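Local coordinates for Protein/nucleic acid deglycase 2 (Escherichia coli, PDB 1OI4), which acts as a protein and nucleotide deglycase, hydrolysing the Maillard adducts that glyoxal and methylglyoxal form with amino groups and releasing glycolate or lactate, at residues L29-F34 and A60-K65; D80-A85 and V108-D113; V121-H126 and L171-T176. All blocks are in the same frame, centred on the assembly; numbering follows the deposited sequence.

Contact 1: L29-F34 and A60-K65; sequences LITDEF and AGKTVK
Asp32 sets its carboxylate alongside 62-65, each oxygen taking a different partner. OD1 turns its anti lone pair, the one facing away from OD2, to the backbone of Lys65, whose N lies 3.2 Å from Asp32 OD1 with an angle of 156° at the hydrogen. Asp32 OD2 receives Lys62 NZ at 3.1 Å on its syn side, the ammonium standing 31° out of the carboxylate plane in a salt bridge. Lys62 reaches this far because its chain runs straight from CG to NZ, and the same NZ also bridges to Glu57, which in addition accepts a bond from Thr31 OG1. The acid and the lysine therefore belong to a small charged network that probably keeps both ionised. Next along, Glu33 N donates to Lys65 O at 2.9 Å, so Lys65 is held through both its N and its O by consecutive residues of 29-34. In the DJ-1/PfpI fold residues 30-34 belong to the loop that leads from strand 25-29 to helix 37-48, while 63-65 pairs with 72-74 in a separate two-stranded antiparallel ribbon; the contact fastens the ribbon to that loop, at the C-terminal end of an inner strand of the main sheet. Beside these polar bonds the packing is apolar. Val64 directs CG1 at the backbone of Thr31, lying 3.8 Å from Thr31 CA, and CG2 at the end of Ile30. Ile30 CD1 comes to 3.2 Å from Val64 CG2, tighter than usual for two methyl groups, the side chains meeting at a slant. Phe34 presents the edge of its ring to the strand: Val64 O lies near the ring plane, 3.9 Å from Phe34 CE2, and the carbonyl carbon of Lys65 approaches CE2 obliquely. Val73 of strand 72-74 packs against Ile30, Phe34 and Val64.

Contact 2: D80-A85 and V108-D113; sequences DEVTPA and VTFTRD
With chi1 at -175°, Phe110 carries its ring out from helix 105-116 to reach the loop 80-85, and chi2 near 91° sets the ring so that one face receives Pro84. The proline offers CG over that face, 4.1 Å from the centroid of the Phe110 ring and 27° off its normal, a CH-pi contact. Its ring nitrogen also comes close, Pro84 N lying 3.6 Å from Phe110 CE1. Val82 adds a methyl from an oblique direction, with CG2 4.1 Å from Phe110 CE1. One helical turn on, Asp113 brings only its CB to the proline, 4.0 Å from Pro84 CG. Thr83 OG1 accepts from Ala85 N in an ST turn, which ties the chain together around the proline. Losing the Phe110 ring to an alanine would probably leave Pro84 CG with no ring face to rest on and open a gap between loop and helix. Pro84 O and Ala85 O both accept from Lys119 NZ, beyond the helix's C-terminal end. The ring of Phe110 also packs on Phe87 and on Leu29 of strand 25-29, so this surface contact joins the loop between strands 77-78 and 89-92 to helix 105-116 and, through it, to the central sheet.

Contact 3: V121-H126 and L171-T176; sequences VFAICH and LVTSRT
Leu171 opens the parallel pairing beside Val121, placing CD2 4.0 Å from Val121 CB. Val172 follows with the straightest bond of the ladder: its N donates to Val121 O at 2.9 Å, with 176° at the hydrogen. Val172 O then accepts Ala123 N at 2.8 Å. On the side of the sheet covered by helix 180-191, Val172 CB sits 3.9 Å from Phe122 CD2, at the edge of the aromatic ring; Phe183 and Ala187 of that helix also pack on Phe122. Thr173 points to the other side with Ala123, its CG2 lying beside Ala123 O and the alanine methyl. These are neighbouring parallel strands of the alpha/beta/alpha sandwich of the DJ-1/PfpI family, and Cys125, the probable nucleophile by similarity, stands directly after strand 121-124 in a sharp turn with positive phi (63°), the nucleophile elbow known from this family. Ser174 N gives only a weak bond to Ala123 O, but Ser174 O accepts Cys125 N at 3.0 Å from well above its carbonyl plane, tethering the elbow to the neighbouring strand. Ser174 CB packs on Ile124, while its OG bonds to Glu163 O, as Thr173 OG1 does to Thr143 N. The guanidinium of Arg175 is taken up by salt bridges with Asp161 and Asp179, while its backbone O lies 3.2 Å from Cys125 CA in a CA-H...O contact. At Thr176 the carbonyl O meets Ile124 CD1 at 3.4 Å; with CG1 of the isoleucine anti to the backbone N (chi1 -179°) and the chain extended beyond it, CD1 reaches this oxygen.

Contacts 1 and 2 touch through Leu29, at the end of strand 25-29: its CD1 lies 3.4 Å from Thr111 OG1 and 3.9 Å from Phe110 CD2; at a second point, Ala60 CB lies 3.9 Å from Glu81 OE2. Their centres are about 17 Å apart. Contact 3 touches neither, its nearest atoms being about 8 Å from contact 1 and about 6 Å from contact 2, although helix 105-116 of contact 2 is followed, after a short loop, by strand 121-124. Contact 3 carries Cys125, the nucleophile inferred by similarity; the side chain of Phe34 in contact 1 comes within about 9 Å of it, whereas contact 2 lies away from that site.

Contact 1: L29-F34 and A60-K65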
ATOM      1  N   LEU A  29       9.717   6.563 -10.041  1.00  8.76           N
ATOM      2  CA  LEU A  29       9.904   6.581  -8.594  1.00  8.59           C
ATOM      3  C   LEU A  29       9.771   5.114  -8.225  1.00  9.24           C
ATOM      4  O   LEU A  29       8.698   4.532  -8.349  1.00  8.50           O
ATOM      5  CB  LEU A  29       8.828   7.436  -7.916  1.00  6.76           C
ATOM      6  CG  LEU A  29       8.799   8.895  -8.397  1.00  8.37           C
ATOM      7  CD1 LEU A  29       7.816   9.700  -7.558  1.00  6.16           C
ATOM      8  CD2 LEU A  29      10.210   9.499  -8.313  1.00  6.74           C
ATOM      9  N   ILE A  30      10.866   4.510  -7.779  1.00  9.05           N
ATOM     10  CA  ILE A  30      10.827   3.090  -7.493  1.00  9.42           C
ATOM     11  C   ILE A  30      11.757   2.659  -6.367  1.00 11.74           C
ATOM     12  O   ILE A  30      12.890   3.130  -6.267  1.00 11.96           O
ATOM     13  CB  ILE A  30      11.160   2.317  -8.806  1.00 10.44           C
ATOM     14  CG1 ILE A  30      11.060   0.804  -8.609  1.00 11.84           C
ATOM     15  CG2 ILE A  30      12.545   2.722  -9.298  1.00  9.15           C
ATOM     16  CD1 ILE A  30      12.220   0.193  -7.850  1.00 19.43           C
ATOM     17  N   THR A  31      11.262   1.769  -5.511  1.00 11.32           N
ATOM     18  CA  THR A  31      12.065   1.246  -4.410  1.00 13.48           C
ATOM     19  C   THR A  31      11.783  -0.246  -4.257  1.00 12.65           C
ATOM     20  O   THR A  31      11.102  -0.841  -5.091  1.00 13.01           O
ATOM     21  CB  THR A  31      11.765   1.976  -3.081  1.00 13.65           C
ATOM     22  OG1 THR A  31      12.761   1.627  -2.113  1.00 14.28           O
ATOM     23  CG2 THR A  31      10.391   1.584  -2.547  1.00 12.52           C
ATOM     24  N   ASP A  32      12.303  -0.845  -3.194  1.00 13.89           N
ATOM     25  CA  ASP A  32      12.115  -2.271  -2.950  1.00 13.77           C
ATOM     26  C   ASP A  32      10.666  -2.752  -2.913  1.00 14.46           C
ATOM     27  O   ASP A  32       9.766  -2.051  -2.440  1.00 11.81           O
ATOM     28  CB  ASP A  32      12.800  -2.664  -1.643  1.00 16.98           C
ATOM     29  CG  ASP A  32      14.300  -2.451  -1.688  1.00 20.27           C
ATOM     30  OD1 ASP A  32      14.962  -3.072  -2.553  1.00 22.84           O
ATOM     31  OD2 ASP A  32      14.811  -1.666  -0.864  1.00 21.75           O
ATOM     32  N   GLU A  33      10.468  -3.969  -3.412  1.00 14.18           N
ATOM     33  CA  GLU A  33       9.172  -4.625  -3.446  1.00 14.88           C
ATOM     34  C   GLU A  33       8.177  -4.095  -4.464  1.00 13.44           C
ATOM     35  O   GLU A  33       6.970  -4.246  -4.304  1.00 14.17           O
ATOM     36  CB  GLU A  33       8.560  -4.625  -2.045  1.00 15.61           C
ATOM     37  CG  GLU A  33       9.406  -5.405  -1.052  1.00 18.17           C
ATOM     38  CD  GLU A  33       8.780  -5.484   0.321  1.00 20.66           C
ATOM     39  OE1 GLU A  33       7.634  -5.968   0.427  1.00 19.45           O
ATOM     40  OE2 GLU A  33       9.437  -5.064   1.294  1.00 24.67           O
ATOM     41  N   PHE A  34       8.688  -3.475  -5.518  1.00 13.44           N
ATOM     42  CA  PHE A  34       7.828  -2.988  -6.580  1.00 13.07           C
ATOM     43  C   PHE A  34       7.369  -4.252  -7.312  1.00 14.51           C
ATOM     44  O   PHE A  34       8.036  -5.294  -7.225  1.00 14.83           O
ATOM     45  CB  PHE A  34       8.624  -2.077  -7.526  1.00 11.07           C
ATOM     46  CG  PHE A  34       9.761  -2.772  -8.230  1.00 10.19           C
ATOM     47  CD1 PHE A  34       9.562  -3.400  -9.452  1.00 12.78           C
ATOM     48  CD2 PHE A  34      11.030  -2.810  -7.661  1.00 11.17           C
ATOM     49  CE1 PHE A  34      10.612  -4.060 -10.103  1.00 12.46           C
ATOM     50  CE2 PHE A  34      12.086  -3.467  -8.299  1.00  9.96           C
ATOM     51  CZ  PHE A  34      11.873  -4.091  -9.522  1.00 11.14           C
ATOM     52  N   ALA A  60      21.574   6.861  -5.220  1.00 17.17           N
ATOM     53  CA  ALA A  60      22.017   6.494  -6.558  1.00 19.33           C
ATOM     54  C   ALA A  60      22.959   5.296  -6.456  1.00 19.43           C
ATOM     55  O   ALA A  60      23.757   5.203  -5.523  1.00 20.42           O
ATOM     56  CB  ALA A  60      22.732   7.669  -7.215  1.00 17.61           C
ATOM     57  N   GLY A  61      22.859   4.375  -7.406  1.00 18.71           N
ATOM     58  CA  GLY A  61      23.723   3.210  -7.386  1.00 20.46           C
ATOM     59  C   GLY A  61      23.169   2.046  -6.586  1.00 22.53           C
ATOM     60  O   GLY A  61      23.684   0.932  -6.667  1.00 21.69           O
ATOM     61  N   LYS A  62      22.126   2.298  -5.801  1.00 22.82           N
ATOM     62  CA  LYS A  62      21.515   1.244  -5.003  1.00 22.62           C
ATOM     63  C   LYS A  62      20.787   0.269  -5.918  1.00 21.32           C
ATOM     64  O   LYS A  62      20.385   0.626  -7.025  1.00 20.74           O
ATOM     65  CB  LYS A  62      20.513   1.833  -3.999  1.00 22.52           C
ATOM     66  CG  LYS A  62      19.681   0.777  -3.277  1.00 26.81           C
ATOM     67  CD  LYS A  62      18.633   1.376  -2.346  1.00 27.12           C
ATOM     68  CE  LYS A  62      17.791   0.272  -1.706  1.00 28.17           C
ATOM     69  NZ  LYS A  62      16.697   0.802  -0.846  1.00 28.06           N
ATOM     70  N   THR A  63      20.633  -0.965  -5.455  1.00 20.31           N
ATOM     71  CA  THR A  63      19.920  -1.979  -6.212  1.00 21.89           C
ATOM     72  C   THR A  63      18.642  -2.307  -5.449  1.00 22.64           C
ATOM     73  O   THR A  63      18.694  -2.672  -4.273  1.00 24.92           O
ATOM     74  CB  THR A  63      20.745  -3.282  -6.359  1.00 24.26           C
ATOM     75  OG1 THR A  63      21.857  -3.056  -7.233  1.00 25.87           O
ATOM     76  CG2 THR A  63      19.886  -4.400  -6.934  1.00 23.71           C
ATOM     77  N   VAL A  64      17.498  -2.155  -6.107  1.00 21.33           N
ATOM     78  CA  VAL A  64      16.221  -2.470  -5.481  1.00 19.45           C
ATOM     79  C   VAL A  64      15.679  -3.728  -6.146  1.00 19.03           C
ATOM     80  O   VAL A  64      15.839  -3.917  -7.353  1.00 16.78           O
ATOM     81  CB  VAL A  64      15.214  -1.310  -5.623  1.00 19.57           C
ATOM     82  CG1 VAL A  64      15.628  -0.159  -4.718  1.00 18.84           C
ATOM     83  CG2 VAL A  64      15.155  -0.841  -7.058  1.00 16.88           C
ATOM     84  N   LYS A  65      15.049  -4.592  -5.355  1.00 18.24           N
ATOM     85  CA  LYS A  65      14.531  -5.847  -5.882  1.00 19.35           C
ATOM     86  C   LYS A  65      13.015  -5.956  -5.938  1.00 17.98           C
ATOM     87  O   LYS A  65      12.308  -5.509  -5.031  1.00 15.94           O
ATOM     88  CB  LYS A  65      15.088  -7.016  -5.068  1.00 22.69           C
ATOM     89  CG  LYS A  65      16.605  -7.068  -5.038  1.00 27.60           C
ATOM     90  CD  LYS A  65      17.105  -8.359  -4.401  1.00 30.92           C
ATOM     91  CE  LYS A  65      18.628  -8.376  -4.338  1.00 32.01           C
ATOM     92  NZ  LYS A  65      19.241  -8.208  -5.685  1.00 32.01           N
TER

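Contact 2: D80-A85 and V108-D113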
ATOM      1  N   ASP A  80      16.884  13.725  -4.405  1.00 13.91           N
ATOM      2  CA  ASP A  80      17.417  15.039  -4.039  1.00 17.47           C
ATOM      3  C   ASP A  80      18.143  15.729  -5.189  1.00 17.27           C
ATOM      4  O   ASP A  80      18.305  16.947  -5.176  1.00 18.66           O
ATOM      5  CB  ASP A  80      18.409  14.944  -2.876  1.00 18.38           C
ATOM      6  CG  ASP A  80      17.770  14.495  -1.587  1.00 19.14           C
ATOM      7  OD1 ASP A  80      16.636  14.922  -1.298  1.00 16.11           O
ATOM      8  OD2 ASP A  80      18.418  13.725  -0.854  1.00 22.70           O
ATOM      9  N   GLU A  81      18.576  14.959  -6.183  1.00 16.74           N
ATOM     10  CA  GLU A  81      19.335  15.539  -7.288  1.00 18.41           C
ATOM     11  C   GLU A  81      18.623  15.637  -8.630  1.00 17.55           C
ATOM     12  O   GLU A  81      19.273  15.781  -9.662  1.00 16.91           O
ATOM     13  CB  GLU A  81      20.647  14.767  -7.469  1.00 20.97           C
ATOM     14  CG  GLU A  81      20.467  13.357  -8.009  1.00 24.18           C
ATOM     15  CD  GLU A  81      21.751  12.549  -7.969  1.00 27.62           C
ATOM     16  OE1 GLU A  81      22.809  13.099  -8.343  1.00 30.10           O
ATOM     17  OE2 GLU A  81      21.700  11.362  -7.573  1.00 25.72           O
ATOM     18  N   VAL A  82      17.296  15.561  -8.620  1.00 16.11           N
ATOM     19  CA  VAL A  82      16.531  15.670  -9.851  1.00 17.54           C
ATOM     20  C   VAL A  82      15.353  16.607  -9.659  1.00 18.80           C
ATOM     21  O   VAL A  82      14.974  16.932  -8.537  1.00 19.61           O
ATOM     22  CB  VAL A  82      15.997  14.300 -10.336  1.00 15.85           C
ATOM     23  CG1 VAL A  82      17.155  13.410 -10.748  1.00 14.76           C
ATOM     24  CG2 VAL A  82      15.184  13.641  -9.242  1.00 16.44           C
ATOM     25  N   THR A  83      14.780  17.027 -10.777  1.00 19.52           N
ATOM     26  CA  THR A  83      13.651  17.937 -10.776  1.00 19.49           C
ATOM     27  C   THR A  83      12.599  17.432 -11.750  1.00 18.32           C
ATOM     28  O   THR A  83      12.929  16.794 -12.746  1.00 19.49           O
ATOM     29  CB  THR A  83      14.090  19.330 -11.244  1.00 22.11           C
ATOM     30  OG1 THR A  83      12.936  20.150 -11.460  1.00 22.71           O
ATOM     31  CG2 THR A  83      14.876  19.217 -12.552  1.00 19.26           C
ATOM     32  N   PRO A  84      11.318  17.710 -11.476  1.00 17.30           N
ATOM     33  CA  PRO A  84      10.262  17.255 -12.385  1.00 15.69           C
ATOM     34  C   PRO A  84      10.473  17.882 -13.765  1.00 15.51           C
ATOM     35  O   PRO A  84      10.113  17.305 -14.795  1.00 14.22           O
ATOM     36  CB  PRO A  84       8.989  17.770 -11.720  1.00 16.83           C
ATOM     37  CG  PRO A  84       9.356  17.797 -10.256  1.00 17.25           C
ATOM     38  CD  PRO A  84      10.747  18.355 -10.280  1.00 15.93           C
ATOM     39  N   ALA A  85      11.080  19.066 -13.768  1.00 13.69           N
ATOM     40  CA  ALA A  85      11.336  19.812 -14.995  1.00 14.30           C
ATOM     41  C   ALA A  85      12.142  19.074 -16.057  1.00 14.52           C
ATOM     42  O   ALA A  85      11.845  19.177 -17.248  1.00 14.63           O
ATOM     43  CB  ALA A  85      12.030  21.131 -14.659  1.00 14.87           C
ATOM     44  N   VAL A 108       6.342  12.601  -2.640  1.00 12.58           N
ATOM     45  CA  VAL A 108       4.983  13.102  -2.763  1.00 11.59           C
ATOM     46  C   VAL A 108       5.005  14.448  -3.478  1.00 12.45           C
ATOM     47  O   VAL A 108       4.187  14.706  -4.360  1.00 11.16           O
ATOM     48  CB  VAL A 108       4.317  13.262  -1.377  1.00 12.04           C
ATOM     49  CG1 VAL A 108       2.888  13.781  -1.536  1.00 11.21           C
ATOM     50  CG2 VAL A 108       4.309  11.924  -0.655  1.00 12.08           C
ATOM     51  N   THR A 109       5.957  15.297  -3.097  1.00 11.54           N
ATOM     52  CA  THR A 109       6.103  16.617  -3.702  1.00 13.08           C
ATOM     53  C   THR A 109       6.501  16.499  -5.175  1.00 12.91           C
ATOM     54  O   THR A 109       6.015  17.253  -6.023  1.00 14.02           O
ATOM     55  CB  THR A 109       7.161  17.455  -2.940  1.00 13.51           C
ATOM     56  OG1 THR A 109       6.608  17.881  -1.686  1.00 14.31           O
ATOM     57  CG2 THR A 109       7.575  18.680  -3.751  1.00 14.86           C
ATOM     58  N   PHE A 110       7.381  15.549  -5.477  1.00 12.74           N
ATOM     59  CA  PHE A 110       7.824  15.329  -6.849  1.00 12.83           C
ATOM     60  C   PHE A 110       6.615  14.935  -7.695  1.00 13.12           C
ATOM     61  O   PHE A 110       6.393  15.476  -8.783  1.00 12.65           O
ATOM     62  CB  PHE A 110       8.860  14.205  -6.895  1.00 14.93           C
ATOM     63  CG  PHE A 110       9.470  13.993  -8.253  1.00 15.31           C
ATOM     64  CD1 PHE A 110      10.637  14.657  -8.617  1.00 15.34           C
ATOM     65  CD2 PHE A 110       8.873  13.134  -9.168  1.00 14.78           C
ATOM     66  CE1 PHE A 110      11.203  14.467  -9.876  1.00 15.56           C
ATOM     67  CE2 PHE A 110       9.431  12.938 -10.431  1.00 17.47           C
ATOM     68  CZ  PHE A 110      10.600  13.607 -10.784  1.00 14.40           C
ATOM     69  N   THR A 111       5.834  13.989  -7.179  1.00 12.44           N
ATOM     70  CA  THR A 111       4.649  13.513  -7.872  1.00 11.92           C
ATOM     71  C   THR A 111       3.648  14.649  -8.087  1.00 13.14           C
ATOM     72  O   THR A 111       3.111  14.808  -9.181  1.00 12.54           O
ATOM     73  CB  THR A 111       3.959  12.380  -7.081  1.00 13.18           C
ATOM     74  OG1 THR A 111       4.889  11.309  -6.862  1.00 11.31           O
ATOM     75  CG2 THR A 111       2.755  11.847  -7.857  1.00 11.59           C
ATOM     76  N   ARG A 112       3.410  15.437  -7.041  1.00 12.70           N
ATOM     77  CA  ARG A 112       2.470  16.552  -7.111  1.00 13.01           C
ATOM     78  C   ARG A 112       2.875  17.576  -8.166  1.00 13.08           C
ATOM     79  O   ARG A 112       2.075  17.950  -9.025  1.00 11.73           O
ATOM     80  CB  ARG A 112       2.372  17.247  -5.751  1.00 12.81           C
ATOM     81  CG  ARG A 112       1.466  18.473  -5.737  1.00 16.81           C
ATOM     82  CD  ARG A 112       1.525  19.205  -4.396  1.00 19.60           C
ATOM     83  NE  ARG A 112       1.029  18.369  -3.308  1.00 21.91           N
ATOM     84  CZ  ARG A 112       1.752  17.981  -2.262  1.00 22.38           C
ATOM     85  NH1 ARG A 112       1.203  17.215  -1.327  1.00 24.06           N
ATOM     86  NH2 ARG A 112       3.019  18.359  -2.150  1.00 22.87           N
ATOM     87  N   ASP A 113       4.116  18.036  -8.081  1.00 13.48           N
ATOM     88  CA  ASP A 113       4.635  19.017  -9.021  1.00 15.52           C
ATOM     89  C   ASP A 113       4.642  18.495 -10.447  1.00 15.97           C
ATOM     90  O   ASP A 113       4.348  19.241 -11.384  1.00 15.42           O
ATOM     91  CB  ASP A 113       6.048  19.427  -8.625  1.00 16.32           C
ATOM     92  CG  ASP A 113       6.079  20.232  -7.347  1.00 17.82           C
ATOM     93  OD1 ASP A 113       7.187  20.605  -6.912  1.00 17.56           O
ATOM     94  OD2 ASP A 113       4.995  20.491  -6.778  1.00 17.47           O
TER

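Contact 3: V121-H126 and L171-T176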
ATOM      1  N   VAL A 121       1.687  11.010 -16.837  1.00 12.28           N
ATOM      2  CA  VAL A 121       2.051  10.204 -15.679  1.00 12.96           C
ATOM      3  C   VAL A 121       1.369   8.855 -15.870  1.00 12.52           C
ATOM      4  O   VAL A 121       0.178   8.802 -16.189  1.00 12.85           O
ATOM      5  CB  VAL A 121       1.568  10.849 -14.366  1.00 14.33           C
ATOM      6  CG1 VAL A 121       1.946   9.972 -13.182  1.00 11.44           C
ATOM      7  CG2 VAL A 121       2.183  12.229 -14.216  1.00 14.12           C
ATOM      8  N   PHE A 122       2.129   7.777 -15.700  1.00 11.21           N
ATOM      9  CA  PHE A 122       1.602   6.422 -15.870  1.00 11.79           C
ATOM     10  C   PHE A 122       1.667   5.695 -14.527  1.00 13.09           C
ATOM     11  O   PHE A 122       2.758   5.412 -14.026  1.00 12.99           O
ATOM     12  CB  PHE A 122       2.445   5.656 -16.894  1.00 11.68           C
ATOM     13  CG  PHE A 122       2.926   6.498 -18.050  1.00 10.54           C
ATOM     14  CD1 PHE A 122       4.269   6.489 -18.413  1.00 10.51           C
ATOM     15  CD2 PHE A 122       2.042   7.288 -18.779  1.00 11.26           C
ATOM     16  CE1 PHE A 122       4.732   7.258 -19.491  1.00 12.15           C
ATOM     17  CE2 PHE A 122       2.490   8.060 -19.857  1.00  9.72           C
ATOM     18  CZ  PHE A 122       3.837   8.045 -20.213  1.00  9.16           C
ATOM     19  N   ALA A 123       0.507   5.386 -13.951  1.00 10.42           N
ATOM     20  CA  ALA A 123       0.456   4.717 -12.656  1.00 11.61           C
ATOM     21  C   ALA A 123      -0.364   3.435 -12.708  1.00 10.62           C
ATOM     22  O   ALA A 123      -1.536   3.452 -13.074  1.00 10.50           O
ATOM     23  CB  ALA A 123      -0.122   5.666 -11.606  1.00 12.95           C
ATOM     24  N   ILE A 124       0.251   2.325 -12.311  1.00 11.13           N
ATOM     25  CA  ILE A 124      -0.428   1.037 -12.348  1.00 11.90           C
ATOM     26  C   ILE A 124      -0.474   0.299 -11.007  1.00 10.48           C
ATOM     27  O   ILE A 124       0.442   0.406 -10.192  1.00  9.58           O
ATOM     28  CB  ILE A 124       0.235   0.132 -13.413  1.00 13.16           C
ATOM     29  CG1 ILE A 124      -0.486  -1.216 -13.490  1.00 13.25           C
ATOM     30  CG2 ILE A 124       1.712  -0.059 -13.082  1.00 10.71           C
ATOM     31  CD1 ILE A 124      -0.112  -2.015 -14.731  1.00 16.14           C
ATOM     32  N   CYS A 125      -1.562  -0.439 -10.784  1.00 12.35           N
ATOM     33  CA  CYS A 125      -1.746  -1.227  -9.565  1.00 12.43           C
ATOM     34  C   CYS A 125      -1.791  -0.333  -8.318  1.00 10.62           C
ATOM     35  O   CYS A 125      -2.737   0.434  -8.137  1.00 10.37           O
ATOM     36  CB  CYS A 125      -0.612  -2.253  -9.457  1.00 15.01           C
ATOM     37  SG  CYS A 125      -1.058  -3.795  -8.618  1.00 20.85           S
ATOM     38  N   HIS A 126      -0.786  -0.436  -7.454  1.00  9.10           N
ATOM     39  CA  HIS A 126      -0.737   0.405  -6.259  1.00  8.85           C
ATOM     40  C   HIS A 126      -0.133   1.775  -6.590  1.00  9.08           C
ATOM     41  O   HIS A 126      -0.197   2.700  -5.782  1.00  9.47           O
ATOM     42  CB  HIS A 126       0.103  -0.249  -5.154  1.00  7.59           C
ATOM     43  CG  HIS A 126      -0.589  -1.374  -4.447  1.00  9.31           C
ATOM     44  ND1 HIS A 126      -0.753  -2.622  -5.010  1.00  7.95           N
ATOM     45  CD2 HIS A 126      -1.159  -1.439  -3.220  1.00 10.58           C
ATOM     46  CE1 HIS A 126      -1.395  -3.406  -4.160  1.00 10.37           C
ATOM     47  NE2 HIS A 126      -1.653  -2.713  -3.066  1.00  9.14           N
ATOM     48  N   LEU A 171      -3.066  11.499 -17.389  1.00 14.55           N
ATOM     49  CA  LEU A 171      -3.013  10.425 -16.410  1.00 16.00           C
ATOM     50  C   LEU A 171      -3.445   9.091 -16.985  1.00 15.63           C
ATOM     51  O   LEU A 171      -4.594   8.919 -17.394  1.00 14.96           O
ATOM     52  CB  LEU A 171      -3.898  10.752 -15.209  1.00 17.91           C
ATOM     53  CG  LEU A 171      -3.614  12.037 -14.431  1.00 21.60           C
ATOM     54  CD1 LEU A 171      -4.640  12.161 -13.313  1.00 21.10           C
ATOM     55  CD2 LEU A 171      -2.200  12.018 -13.863  1.00 20.87           C
ATOM     56  N   VAL A 172      -2.514   8.147 -17.012  1.00 13.95           N
ATOM     57  CA  VAL A 172      -2.797   6.813 -17.506  1.00 12.37           C
ATOM     58  C   VAL A 172      -2.723   5.860 -16.322  1.00 11.09           C
ATOM     59  O   VAL A 172      -1.693   5.768 -15.660  1.00 12.34           O
ATOM     60  CB  VAL A 172      -1.766   6.383 -18.563  1.00 13.46           C
ATOM     61  CG1 VAL A 172      -2.083   4.973 -19.061  1.00 13.11           C
ATOM     62  CG2 VAL A 172      -1.767   7.373 -19.718  1.00 12.27           C
ATOM     63  N   THR A 173      -3.819   5.166 -16.042  1.00 10.98           N
ATOM     64  CA  THR A 173      -3.838   4.212 -14.939  1.00  9.89           C
ATOM     65  C   THR A 173      -4.401   2.861 -15.353  1.00  9.30           C
ATOM     66  O   THR A 173      -5.250   2.766 -16.245  1.00  9.59           O
ATOM     67  CB  THR A 173      -4.651   4.734 -13.730  1.00  9.78           C
ATOM     68  OG1 THR A 173      -5.966   5.114 -14.152  1.00 11.36           O
ATOM     69  CG2 THR A 173      -3.952   5.920 -13.090  1.00  6.59           C
ATOM     70  N   SER A 174      -3.897   1.817 -14.706  1.00 11.21           N
ATOM     71  CA  SER A 174      -4.329   0.447 -14.956  1.00  9.76           C
ATOM     72  C   SER A 174      -4.414  -0.282 -13.619  1.00 11.73           C
ATOM     73  O   SER A 174      -3.917   0.216 -12.605  1.00  8.61           O
ATOM     74  CB  SER A 174      -3.360  -0.256 -15.901  1.00  8.75           C
ATOM     75  OG  SER A 174      -3.455   0.299 -17.201  1.00 10.16           O
ATOM     76  N   ARG A 175      -5.013  -1.470 -13.628  1.00 10.55           N
ATOM     77  CA  ARG A 175      -5.231  -2.238 -12.401  1.00 11.69           C
ATOM     78  C   ARG A 175      -4.190  -3.272 -11.997  1.00 10.27           C
ATOM     79  O   ARG A 175      -3.759  -3.297 -10.846  1.00  8.91           O
ATOM     80  CB  ARG A 175      -6.589  -2.944 -12.486  1.00  9.36           C
ATOM     81  CG  ARG A 175      -7.741  -2.035 -12.884  1.00 11.02           C
ATOM     82  CD  ARG A 175      -8.930  -2.847 -13.396  1.00 11.33           C
ATOM     83  NE  ARG A 175      -8.573  -3.622 -14.583  1.00  9.57           N
ATOM     84  CZ  ARG A 175      -9.446  -4.249 -15.367  1.00  9.03           C
ATOM     85  NH1 ARG A 175     -10.747  -4.199 -15.096  1.00  7.42           N
ATOM     86  NH2 ARG A 175      -9.020  -4.921 -16.433  1.00  8.33           N
ATOM     87  N   THR A 176      -3.803  -4.130 -12.937  1.00 12.45           N
ATOM     88  CA  THR A 176      -2.860  -5.208 -12.651  1.00 13.05           C
ATOM     89  C   THR A 176      -1.902  -5.485 -13.810  1.00 12.79           C
ATOM     90  O   THR A 176      -2.009  -4.876 -14.875  1.00 11.69           O
ATOM     91  CB  THR A 176      -3.624  -6.510 -12.381  1.00 11.79           C
ATOM     92  OG1 THR A 176      -4.154  -7.005 -13.621  1.00 12.60           O
ATOM     93  CG2 THR A 176      -4.788  -6.261 -11.421  1.00 11.48           C
TER